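PDB 5LP5: penicillin-binding protein 2 (Pbp2) from Helicobacter pylori, which probably acts as a penicillin-binding peptidoglycan transpeptidase in bacterial cell-wall synthesis, and forms a complex with MreC. Local coordinates for residues D58-F63 against S234-L239; N105-E110 against I119-F124; N156-H161 against L239-D244; G204-R209 against L217-V222. All coordinates share one frame; numbering follows the deposited sequence.

Contacts 1 and 3 share the helix 237-246: residues 58-63 meet its beginning, residues 156-161 the following turns, and Leu239 belongs to both. Their centres lie 11 Å apart, and Leu235 and Lys237 of contact 1 pack on Ala159 and Leu158 of contact 3. Along the chain these two cross, so both 58-63 and 156-161, from the region matched by the dimerisation family, pack on helix 237-246, which lies against the five-stranded sheet. Contacts 2 and 4 are short-range closures within that first region, contact 2 coming earlier. Their centres are 30 Å apart, and they lie 37 and 41 Å from contact 1, consistent with an elongated, multi-lobed protein.

Contact 1 of 4, residues D58-F63 against S234-L239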
# COMPACT_ATOMS: atom_id res chain seq x y z
N ASP A 58 2.13 15.15 -0.02
CA ASP A 58 2.35 16.55 -0.41
C ASP A 58 1.40 17.60 0.24
O ASP A 58 0.31 17.31 0.72
CB ASP A 58 2.20 16.55 -1.95
CG ASP A 58 2.18 17.90 -2.57
OD1 ASP A 58 3.20 18.32 -3.12
OD2 ASP A 58 1.11 18.52 -2.56
N ARG A 59 1.86 18.84 0.22
CA ARG A 59 1.08 19.99 0.70
C ARG A 59 -0.36 20.00 0.21
O ARG A 59 -1.26 20.39 0.94
CB ARG A 59 1.77 21.25 0.21
CG ARG A 59 1.16 22.54 0.63
CD ARG A 59 2.11 23.67 0.32
NE ARG A 59 1.84 24.74 1.26
CZ ARG A 59 2.23 24.77 2.52
NH1 ARG A 59 2.98 23.79 3.03
NH2 ARG A 59 1.89 25.79 3.28
N ASN A 60 -0.54 19.62 -1.06
CA ASN A 60 -1.80 19.69 -1.76
C ASN A 60 -2.39 18.31 -2.00
O ASN A 60 -3.17 18.12 -2.94
CB ASN A 60 -1.60 20.38 -3.11
CG ASN A 60 -1.17 21.81 -2.98
OD1 ASN A 60 -1.69 22.56 -2.15
ND2 ASN A 60 -0.23 22.22 -3.82
N ASP A 61 -2.02 17.35 -1.15
CA ASP A 61 -2.62 16.03 -1.19
C ASP A 61 -2.22 15.19 -2.42
O ASP A 61 -2.91 14.25 -2.78
CB ASP A 61 -4.16 16.13 -1.08
CG ASP A 61 -4.62 16.83 0.19
OD1 ASP A 61 -4.02 16.56 1.25
OD2 ASP A 61 -5.58 17.65 0.14
N GLU A 62 -1.10 15.50 -3.07
CA GLU A 62 -0.51 14.57 -4.03
C GLU A 62 0.16 13.41 -3.26
O GLU A 62 0.62 13.59 -2.13
CB GLU A 62 0.51 15.28 -4.93
CG GLU A 62 -0.03 16.42 -5.77
CD GLU A 62 -0.71 15.96 -7.04
OE1 GLU A 62 -0.26 14.99 -7.67
OE2 GLU A 62 -1.71 16.59 -7.43
N PHE A 63 0.20 12.23 -3.87
CA PHE A 63 0.89 11.08 -3.29
C PHE A 63 2.41 11.13 -3.48
O PHE A 63 2.91 11.21 -4.60
CB PHE A 63 0.39 9.78 -3.93
CG PHE A 63 -0.99 9.42 -3.52
CD1 PHE A 63 -2.06 9.73 -4.32
CD2 PHE A 63 -1.22 8.79 -2.31
CE1 PHE A 63 -3.34 9.40 -3.93
CE2 PHE A 63 -2.50 8.46 -1.92
CZ PHE A 63 -3.56 8.76 -2.73
N SER A 234 4.77 19.48 4.02
CA SER A 234 4.66 20.83 3.49
C SER A 234 5.25 21.01 2.10
O SER A 234 5.02 22.03 1.47
CB SER A 234 5.34 21.80 4.45
OG SER A 234 6.66 21.38 4.73
N LEU A 235 5.98 20.02 1.60
CA LEU A 235 6.51 20.11 0.25
C LEU A 235 5.43 20.45 -0.78
O LEU A 235 4.29 20.08 -0.61
CB LEU A 235 7.16 18.79 -0.16
CG LEU A 235 8.39 18.30 0.58
CD1 LEU A 235 8.78 16.96 -0.01
CD2 LEU A 235 9.53 19.28 0.47
N ASP A 236 5.81 21.13 -1.85
CA ASP A 236 4.96 21.25 -3.03
C ASP A 236 5.62 20.50 -4.16
O ASP A 236 6.71 20.83 -4.57
CB ASP A 236 4.77 22.71 -3.42
CG ASP A 236 3.78 22.89 -4.60
OD1 ASP A 236 3.64 21.95 -5.43
OD2 ASP A 236 3.18 23.98 -4.71
N LYS A 237 4.93 19.50 -4.67
CA LYS A 237 5.46 18.60 -5.70
C LYS A 237 5.93 19.33 -6.96
O LYS A 237 6.88 18.91 -7.62
CB LYS A 237 4.39 17.55 -6.05
CG LYS A 237 4.76 16.62 -7.18
CD LYS A 237 3.56 15.77 -7.56
CE LYS A 237 3.87 14.99 -8.83
NZ LYS A 237 2.93 13.88 -9.12
N ARG A 238 5.27 20.43 -7.31
CA ARG A 238 5.66 21.19 -8.49
C ARG A 238 6.98 21.89 -8.24
O ARG A 238 7.91 21.82 -9.05
CB ARG A 238 4.58 22.20 -8.85
CG ARG A 238 3.28 21.56 -9.32
CD ARG A 238 2.09 22.52 -9.22
NE ARG A 238 1.84 22.88 -7.83
CZ ARG A 238 0.99 23.82 -7.43
NH1 ARG A 238 0.28 24.50 -8.32
NH2 ARG A 238 0.85 24.09 -6.14
N LEU A 239 7.07 22.57 -7.10
CA LEU A 239 8.28 23.28 -6.72
C LEU A 239 9.51 22.36 -6.63
O LEU A 239 10.60 22.79 -6.98
CB LEU A 239 8.08 23.99 -5.39
CG LEU A 239 7.11 25.16 -5.37
CD1 LEU A 239 7.03 25.74 -3.96
CD2 LEU A 239 7.50 26.24 -6.36
O HOH W 1 2.00 19.79 -5.04
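Asp58 and Lys237 meet where an Asx turn, Asp58 OD2 accepting from Asn60 N, abuts the N-terminus of helix 237-246; a type I beta turn runs from Asp58 to Asp61. The dense part centres on buried Asp58, Ser234 and Leu235, with Arg59 laid across them. The carboxylate of Asp58, its CG anti to the backbone N (chi1 171°), reaches across so that OD1 takes the N-H of Lys237 at 2.6 Å, nearly along the C-O axis. Aspartate suits this place because its short side chain can serve two backbone strips at once, one oxygen meeting the helix start and the other its own turn. Beside it the Arg59 backbone N donates to Leu235 O, though the position of that oxygen is less certain. The extended arginine chain runs on to Ser234, where NH1 lies 3.1 Å from Ser234 O and bonds it in the carbonyl plane, on a lone pair; NH2 pairs with Glu263.

The outer side is looser. Glu62 and Lys237 cross at about a right angle, and their OE1 to NZ distance of 3.7 Å makes only a long salt bridge. Asn60 sets its amide 73° from the guanidinium plane of Arg238, with no bond between them.

Further in, buried Asp236 is the N-cap residue: OD1 caps the helix by accepting from Arg238 N and, through its syn lone pair, takes Arg238 NE, while OD2 receives Tyr587 OH. A water donates to both neighbouring carboxylates, 2.7 Å from Asp58 OD1 and 2.7 Å from Asp236 OD1.

Contact 2 of 4, residues N105-E110 against I119-F124; sequences NNYQKE and IKVVGF
The phenol ring of Tyr107 has Ile119 CD1 over one face and Val121 CG2 at its edge, near the ring plane. The methyl sits 4.2 Å from the ring centroid, 27° off the normal, a CH-pi contact. CD1 comes closest at the hydroxyl end of the ring, 3.8 Å from Tyr107 CZ, and the two side chains cross at about a right angle. The edge contact is slacker, with Tyr107 CD1 4.3 Å from Val121 CG2. With CG anti to the backbone N (chi1 -165°), the ring swings from the last helical turn toward the strand. Tyrosine suits the position, since its flat face accepts aliphatic carbon while its OH makes a weak hydrogen bond to Pro76 O.

Ile119 serves with both branches: as CD1 lies on the ring, CG2 rests 3.4 Å from Tyr107 O, close to where the helix ends. A beta-branched residue is apt here, because it is at home in a strand and offers two separate methyl surfaces. Next door, Asn106 brings its CB to 3.6 Å from Val121 O. Its amide oxygen takes a bond from Lys109 NZ, 3.2 Å from Asn106 OD1, with the donor tilted from the carbonyl plane.

No hydrogen bond joins the two segments; they meet through packing, largely of side chains. Strand 118-125 bulges, Val121 and Val122 both facing Val73 of the antiparallel strand 63-76, and Leu84 of helix 81-94 and Leu75 of strand 63-76 also touch Tyr107.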
# COMPACT_ATOMS: atom_id res chain seq x y z
N ASN A 105 15.25 -22.76 -1.73
CA ASN A 105 16.03 -21.86 -0.90
C ASN A 105 15.09 -20.89 -0.18
O ASN A 105 15.25 -20.63 1.01
CB ASN A 105 17.07 -21.10 -1.74
CG ASN A 105 18.38 -20.85 -1.00
OD1 ASN A 105 18.69 -21.48 0.01
ND2 ASN A 105 19.19 -19.95 -1.55
N ASN A 106 14.10 -20.40 -0.93
CA ASN A 106 13.08 -19.52 -0.39
C ASN A 106 12.29 -20.19 0.73
O ASN A 106 11.89 -19.51 1.66
CB ASN A 106 12.13 -19.04 -1.48
CG ASN A 106 12.66 -17.84 -2.24
OD1 ASN A 106 12.88 -16.78 -1.65
ND2 ASN A 106 12.86 -17.99 -3.54
N TYR A 107 12.08 -21.50 0.65
CA TYR A 107 11.30 -22.18 1.68
C TYR A 107 11.90 -21.98 3.08
O TYR A 107 11.31 -21.26 3.89
CB TYR A 107 11.10 -23.66 1.36
CG TYR A 107 10.00 -24.26 2.23
CD1 TYR A 107 8.67 -23.95 1.99
CD2 TYR A 107 10.30 -25.08 3.31
CE1 TYR A 107 7.66 -24.46 2.79
CE2 TYR A 107 9.29 -25.59 4.13
CZ TYR A 107 7.96 -25.29 3.85
OH TYR A 107 6.93 -25.79 4.63
N GLN A 108 13.04 -22.59 3.38
CA GLN A 108 13.73 -22.31 4.65
C GLN A 108 14.62 -21.10 4.40
O GLN A 108 15.61 -21.19 3.68
CB GLN A 108 14.54 -23.51 5.17
CG GLN A 108 13.74 -24.79 5.41
CD GLN A 108 12.66 -24.66 6.48
OE1 GLN A 108 12.38 -23.57 7.01
NE2 GLN A 108 12.03 -25.79 6.80
N LYS A 109 14.23 -19.96 4.96
CA LYS A 109 14.93 -18.69 4.77
C LYS A 109 14.58 -17.78 5.95
O LYS A 109 13.77 -18.17 6.81
CB LYS A 109 14.47 -18.05 3.45
CG LYS A 109 15.44 -17.09 2.77
CD LYS A 109 14.84 -16.51 1.50
CE LYS A 109 15.58 -15.28 1.02
NZ LYS A 109 14.90 -14.72 -0.17
N GLU A 110 15.16 -16.58 5.99
CA GLU A 110 14.82 -15.54 6.99
C GLU A 110 13.67 -14.59 6.56
O GLU A 110 13.72 -13.39 6.79
CB GLU A 110 16.07 -14.72 7.40
CG GLU A 110 16.57 -13.71 6.37
CD GLU A 110 17.77 -14.20 5.58
OE1 GLU A 110 18.85 -14.35 6.19
OE2 GLU A 110 17.63 -14.43 4.35
N ILE A 119 4.33 -20.21 5.28
CA ILE A 119 5.63 -19.77 4.74
C ILE A 119 5.54 -19.25 3.30
O ILE A 119 5.04 -19.94 2.41
CB ILE A 119 6.65 -20.93 4.78
CG1 ILE A 119 6.91 -21.34 6.23
CG2 ILE A 119 7.95 -20.54 4.07
CD1 ILE A 119 7.90 -22.47 6.44
N LYS A 120 6.09 -18.05 3.05
CA LYS A 120 5.99 -17.39 1.74
C LYS A 120 6.97 -17.94 0.70
O LYS A 120 8.15 -17.64 0.75
CB LYS A 120 6.19 -15.87 1.89
CG LYS A 120 6.06 -15.10 0.58
CD LYS A 120 6.02 -13.59 0.79
CE LYS A 120 7.41 -13.07 1.13
NZ LYS A 120 7.36 -11.68 1.64
N VAL A 121 6.49 -18.70 -0.27
CA VAL A 121 7.38 -19.26 -1.30
C VAL A 121 7.73 -18.28 -2.44
O VAL A 121 8.91 -18.08 -2.75
CB VAL A 121 6.81 -20.54 -1.93
CG1 VAL A 121 7.79 -21.11 -2.96
CG2 VAL A 121 6.52 -21.58 -0.86
N VAL A 122 6.71 -17.74 -3.10
CA VAL A 122 6.92 -16.62 -4.04
C VAL A 122 6.28 -15.40 -3.45
O VAL A 122 5.16 -15.46 -2.95
CB VAL A 122 6.27 -16.87 -5.41
CG1 VAL A 122 6.64 -15.74 -6.36
CG2 VAL A 122 6.73 -18.19 -5.99
N GLY A 123 6.99 -14.28 -3.50
CA GLY A 123 6.50 -13.02 -2.97
C GLY A 123 6.53 -11.97 -4.05
O GLY A 123 7.05 -12.21 -5.15
N PHE A 124 5.94 -10.82 -3.76
CA PHE A 124 5.87 -9.71 -4.71
C PHE A 124 5.41 -10.19 -6.06
O PHE A 124 6.22 -10.29 -6.98
CB PHE A 124 7.24 -9.08 -4.88
CG PHE A 124 7.59 -8.11 -3.81
CD1 PHE A 124 7.03 -8.18 -2.54
CD2 PHE A 124 8.53 -7.11 -4.08
CE1 PHE A 124 7.38 -7.28 -1.55
CE2 PHE A 124 8.88 -6.21 -3.11
CZ PHE A 124 8.31 -6.29 -1.84

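Contact 3 of 4, residues N156-H161 against L239-D244; sequences NALASH and LQKEAD
Gln240 reaches out from helix 237-246 to meet Leu158 and Ala159. Its CB lies 3.8 Å from Leu158 CD1. Beyond CB the chain bends at chi2, which carries CD to 4.1 Å from Ala159 CB and puts NE2 3.7 Å from Ala159 N, a contact and not a hydrogen bond. The small alanine CB allows this close approach. On the other branch of the amide, OE1 accepts from Ala267 N, so the glutamine spans from the loop to strand 264-270. A long, flexible polar chain can lay its methylenes on apolar neighbours and still give its amide oxygen a backbone N-H.

Leu158 CD1 also touches Lys241 CG at 4.1 Å and, one turn on, Asp244 OD2 at 3.9 Å; Asp244 OD1 is bonded to Tyr270 OH. Leucine suits the place because its branched end lays one methyl on CB of Gln240 and CG of Lys241.

Residues 157 to 160 form a type II beta turn, with Ala159 at positive phi (58°) and at the N-cap position of helix 160-163. The helix they pack on lies, with helix 572-584, against the five-stranded antiparallel sheet, as in the penicillin-recognising serine transferase and beta-lactamase fold.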
# COMPACT_ATOMS: atom_id res chain seq x y z
N ASN A 156 9.32 8.17 -7.69
CA ASN A 156 10.66 7.58 -7.71
C ASN A 156 11.72 8.30 -6.89
O ASN A 156 11.81 8.06 -5.68
CB ASN A 156 11.11 7.36 -9.15
CG ASN A 156 10.32 6.26 -9.81
OD1 ASN A 156 10.45 5.09 -9.48
ND2 ASN A 156 9.45 6.64 -10.71
N ALA A 157 12.52 9.15 -7.53
CA ALA A 157 13.65 9.81 -6.86
C ALA A 157 13.34 11.24 -6.46
O ALA A 157 14.22 11.99 -6.02
CB ALA A 157 14.90 9.78 -7.74
N LEU A 158 12.08 11.63 -6.58
CA LEU A 158 11.66 12.93 -6.12
C LEU A 158 11.74 12.97 -4.61
O LEU A 158 11.11 12.15 -3.95
CB LEU A 158 10.25 13.24 -6.59
CG LEU A 158 9.82 14.67 -6.26
CD1 LEU A 158 10.56 15.65 -7.16
CD2 LEU A 158 8.32 14.81 -6.43
N ALA A 159 12.51 13.91 -4.08
CA ALA A 159 12.59 14.17 -2.64
C ALA A 159 13.03 12.93 -1.88
O ALA A 159 12.71 12.75 -0.71
CB ALA A 159 11.24 14.65 -2.10
N SER A 160 13.78 12.08 -2.57
CA SER A 160 14.24 10.84 -1.98
C SER A 160 14.94 11.05 -0.63
O SER A 160 14.87 10.17 0.24
CB SER A 160 15.16 10.09 -2.95
OG SER A 160 16.45 10.67 -3.07
N HIS A 161 15.59 12.19 -0.45
CA HIS A 161 16.32 12.45 0.78
C HIS A 161 15.43 13.03 1.87
O HIS A 161 15.84 13.16 3.01
CB HIS A 161 17.56 13.34 0.53
CG HIS A 161 18.71 12.61 -0.11
ND1 HIS A 161 18.98 12.71 -1.46
CD2 HIS A 161 19.65 11.78 0.40
CE1 HIS A 161 20.04 11.98 -1.75
NE2 HIS A 161 20.46 11.40 -0.64
N LEU A 239 7.07 22.57 -7.10
CA LEU A 239 8.28 23.28 -6.72
C LEU A 239 9.51 22.36 -6.63
O LEU A 239 10.60 22.79 -6.98
CB LEU A 239 8.08 23.99 -5.39
CG LEU A 239 7.11 25.16 -5.37
CD1 LEU A 239 7.03 25.74 -3.96
CD2 LEU A 239 7.50 26.24 -6.36
N GLN A 240 9.33 21.13 -6.16
CA GLN A 240 10.44 20.16 -6.11
C GLN A 240 10.85 19.68 -7.49
O GLN A 240 12.03 19.45 -7.75
CB GLN A 240 10.10 18.94 -5.25
CG GLN A 240 10.49 19.07 -3.77
CD GLN A 240 11.86 18.53 -3.40
OE1 GLN A 240 12.40 18.93 -2.39
NE2 GLN A 240 12.41 17.59 -4.18
N LYS A 241 9.89 19.53 -8.39
CA LYS A 241 10.25 19.14 -9.74
C LYS A 241 11.06 20.24 -10.40
O LYS A 241 11.98 19.95 -11.17
CB LYS A 241 9.02 18.77 -10.57
CG LYS A 241 8.51 17.38 -10.25
CD LYS A 241 7.48 16.89 -11.23
CE LYS A 241 6.97 15.54 -10.79
NZ LYS A 241 5.90 15.03 -11.70
N GLU A 242 10.73 21.50 -10.09
CA GLU A 242 11.51 22.64 -10.55
C GLU A 242 12.91 22.52 -10.00
O GLU A 242 13.89 22.63 -10.74
CB GLU A 242 10.88 23.96 -10.09
CG GLU A 242 11.65 25.22 -10.50
CD GLU A 242 11.91 25.31 -12.00
OE1 GLU A 242 11.24 24.61 -12.78
OE2 GLU A 242 12.80 26.08 -12.41
N ALA A 243 13.00 22.30 -8.70
CA ALA A 243 14.28 22.13 -8.01
C ALA A 243 15.13 21.05 -8.66
O ALA A 243 16.30 21.25 -8.89
CB ALA A 243 14.04 21.81 -6.55
N ASP A 244 14.53 19.91 -8.97
CA ASP A 244 15.26 18.84 -9.65
C ASP A 244 15.79 19.34 -10.99
O ASP A 244 16.95 19.18 -11.30
CB ASP A 244 14.39 17.58 -9.82
CG ASP A 244 14.33 16.71 -8.54
OD1 ASP A 244 14.50 17.22 -7.41
OD2 ASP A 244 14.10 15.50 -8.68

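Contact 4 of 4, residues G204-R209 against L217-V222; sequences GYKIMR and LATLEV
Ile207 O is held by two successive N-H groups of the facing strand, Leu220 N at 2.8 Å and Glu221 N at 3.2 Å from that oxygen. Leu220 N lies in the carbonyl plane and Glu221 N is tilted 19° from it. This is a classic beta bulge: Leu220 and Glu221 together face Ile207, and the register moves by one before Met208 pairs with Thr219. In return Ile207 N donates to Glu221 O. Past the bulge, Arg209 N bonds Ala218 O and Leu217 N bonds Arg209 O at 2.7 Å, closing the end nearest the turn.

The bulge shifts the alternation on 217-222, so Glu221 shares the face of Ile207 while Thr219 and Val222 share that of Lys206 and Met208. Ile207 and Glu221 lie side by side, pointing the same way, with beta-branched isoleucine suited to the strand and its CD1 alongside the carboxylate. The extended glutamate then brings OE2 to the edge of the Tyr205 ring and accepts from Tyr205 OH; the modelled separation is too short to be trusted. The planes of ring and carboxylate are 74° apart. On the other face Lys206 and Thr219 cross at about a right angle, with Lys206 CE 3.6 Å from Thr219 OG1. The extra bulge residue Leu220 puts CD2 3.6 Å from Arg209 NH2, so an apolar branch meets a bent arginine chain on the exposed side of the hairpin.

The hairpin belongs to an antiparallel three-stranded sheet in which 204-210 is central, between 43-49 and 216-223. Strand 43-49 supplies Lys46, which makes a cation-pi contact with Tyr205, and Lys45 and Glu47 against Met208.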
# COMPACT_ATOMS: atom_id res chain seq x y z
N GLY A 204 -4.40 -4.00 16.44
CA GLY A 204 -5.51 -4.41 17.26
C GLY A 204 -5.46 -5.92 17.24
O GLY A 204 -4.58 -6.52 16.62
N TYR A 205 -6.41 -6.53 17.91
CA TYR A 205 -6.50 -7.97 17.91
C TYR A 205 -7.95 -8.41 18.08
O TYR A 205 -8.82 -7.62 18.48
CB TYR A 205 -5.62 -8.55 19.02
CG TYR A 205 -5.99 -8.18 20.45
CD1 TYR A 205 -6.91 -8.92 21.16
CD2 TYR A 205 -5.40 -7.11 21.09
CE1 TYR A 205 -7.26 -8.60 22.44
CE2 TYR A 205 -5.73 -6.78 22.39
CZ TYR A 205 -6.66 -7.53 23.06
OH TYR A 205 -6.99 -7.22 24.37
N LYS A 206 -8.20 -9.67 17.76
CA LYS A 206 -9.54 -10.20 17.87
C LYS A 206 -9.48 -11.62 18.36
O LYS A 206 -8.92 -12.47 17.70
CB LYS A 206 -10.19 -10.12 16.50
CG LYS A 206 -11.49 -10.86 16.37
CD LYS A 206 -12.22 -10.33 15.16
CE LYS A 206 -13.39 -11.23 14.81
NZ LYS A 206 -14.41 -10.49 14.02
N ILE A 207 -10.04 -11.87 19.54
CA ILE A 207 -10.03 -13.20 20.16
C ILE A 207 -11.39 -13.86 20.01
O ILE A 207 -12.42 -13.24 20.29
CB ILE A 207 -9.70 -13.11 21.66
CG1 ILE A 207 -8.38 -12.36 21.87
CG2 ILE A 207 -9.58 -14.49 22.27
CD1 ILE A 207 -7.99 -12.22 23.33
N MET A 208 -11.39 -15.12 19.58
CA MET A 208 -12.61 -15.80 19.15
C MET A 208 -12.72 -17.21 19.71
O MET A 208 -11.73 -17.91 19.86
CB MET A 208 -12.63 -15.89 17.64
CG MET A 208 -12.55 -14.54 16.96
SD MET A 208 -12.85 -14.74 15.22
CE MET A 208 -11.29 -15.43 14.69
N ARG A 209 -13.95 -17.61 20.00
CA ARG A 209 -14.26 -19.00 20.35
C ARG A 209 -14.24 -19.87 19.08
O ARG A 209 -14.72 -19.47 18.02
CB ARG A 209 -15.61 -19.10 21.08
CG ARG A 209 -15.91 -20.49 21.64
CD ARG A 209 -17.18 -20.49 22.47
NE ARG A 209 -17.03 -19.65 23.65
CZ ARG A 209 -18.04 -19.21 24.39
NH1 ARG A 209 -19.30 -19.52 24.09
NH2 ARG A 209 -17.78 -18.44 25.44
N LEU A 217 -16.54 -19.10 16.02
CA LEU A 217 -17.86 -18.98 16.63
C LEU A 217 -18.03 -17.53 17.11
O LEU A 217 -17.84 -16.59 16.32
CB LEU A 217 -18.01 -19.99 17.78
CG LEU A 217 -17.80 -21.47 17.38
CD1 LEU A 217 -17.66 -22.36 18.60
CD2 LEU A 217 -18.93 -21.96 16.49
N ALA A 218 -18.37 -17.33 18.38
CA ALA A 218 -18.50 -15.98 18.91
C ALA A 218 -17.16 -15.24 18.94
O ALA A 218 -16.12 -15.84 19.21
CB ALA A 218 -19.11 -16.02 20.31
N THR A 219 -17.19 -13.95 18.66
CA THR A 219 -16.09 -13.06 19.00
C THR A 219 -16.18 -12.81 20.50
O THR A 219 -17.23 -12.45 21.00
CB THR A 219 -16.21 -11.73 18.24
OG1 THR A 219 -16.22 -11.98 16.83
CG2 THR A 219 -15.05 -10.84 18.53
N LEU A 220 -15.09 -13.04 21.21
CA LEU A 220 -15.08 -12.86 22.68
C LEU A 220 -14.52 -11.51 23.10
O LEU A 220 -14.87 -10.99 24.15
CB LEU A 220 -14.24 -13.96 23.33
CG LEU A 220 -14.69 -15.40 23.07
CD1 LEU A 220 -13.60 -16.39 23.43
CD2 LEU A 220 -15.96 -15.72 23.83
N GLU A 221 -13.62 -10.98 22.29
CA GLU A 221 -12.97 -9.70 22.52
C GLU A 221 -12.59 -9.09 21.16
O GLU A 221 -12.24 -9.80 20.22
CB GLU A 221 -11.73 -9.90 23.40
CG GLU A 221 -10.91 -8.67 23.72
CD GLU A 221 -9.77 -8.95 24.73
OE1 GLU A 221 -9.53 -10.11 25.12
OE2 GLU A 221 -9.09 -8.01 25.17
N VAL A 222 -12.72 -7.78 21.05
CA VAL A 222 -12.17 -7.05 19.92
C VAL A 222 -11.48 -5.82 20.48
O VAL A 222 -12.01 -5.14 21.37
CB VAL A 222 -13.22 -6.57 18.89
CG1 VAL A 222 -12.53 -6.02 17.67
CG2 VAL A 222 -14.12 -7.69 18.46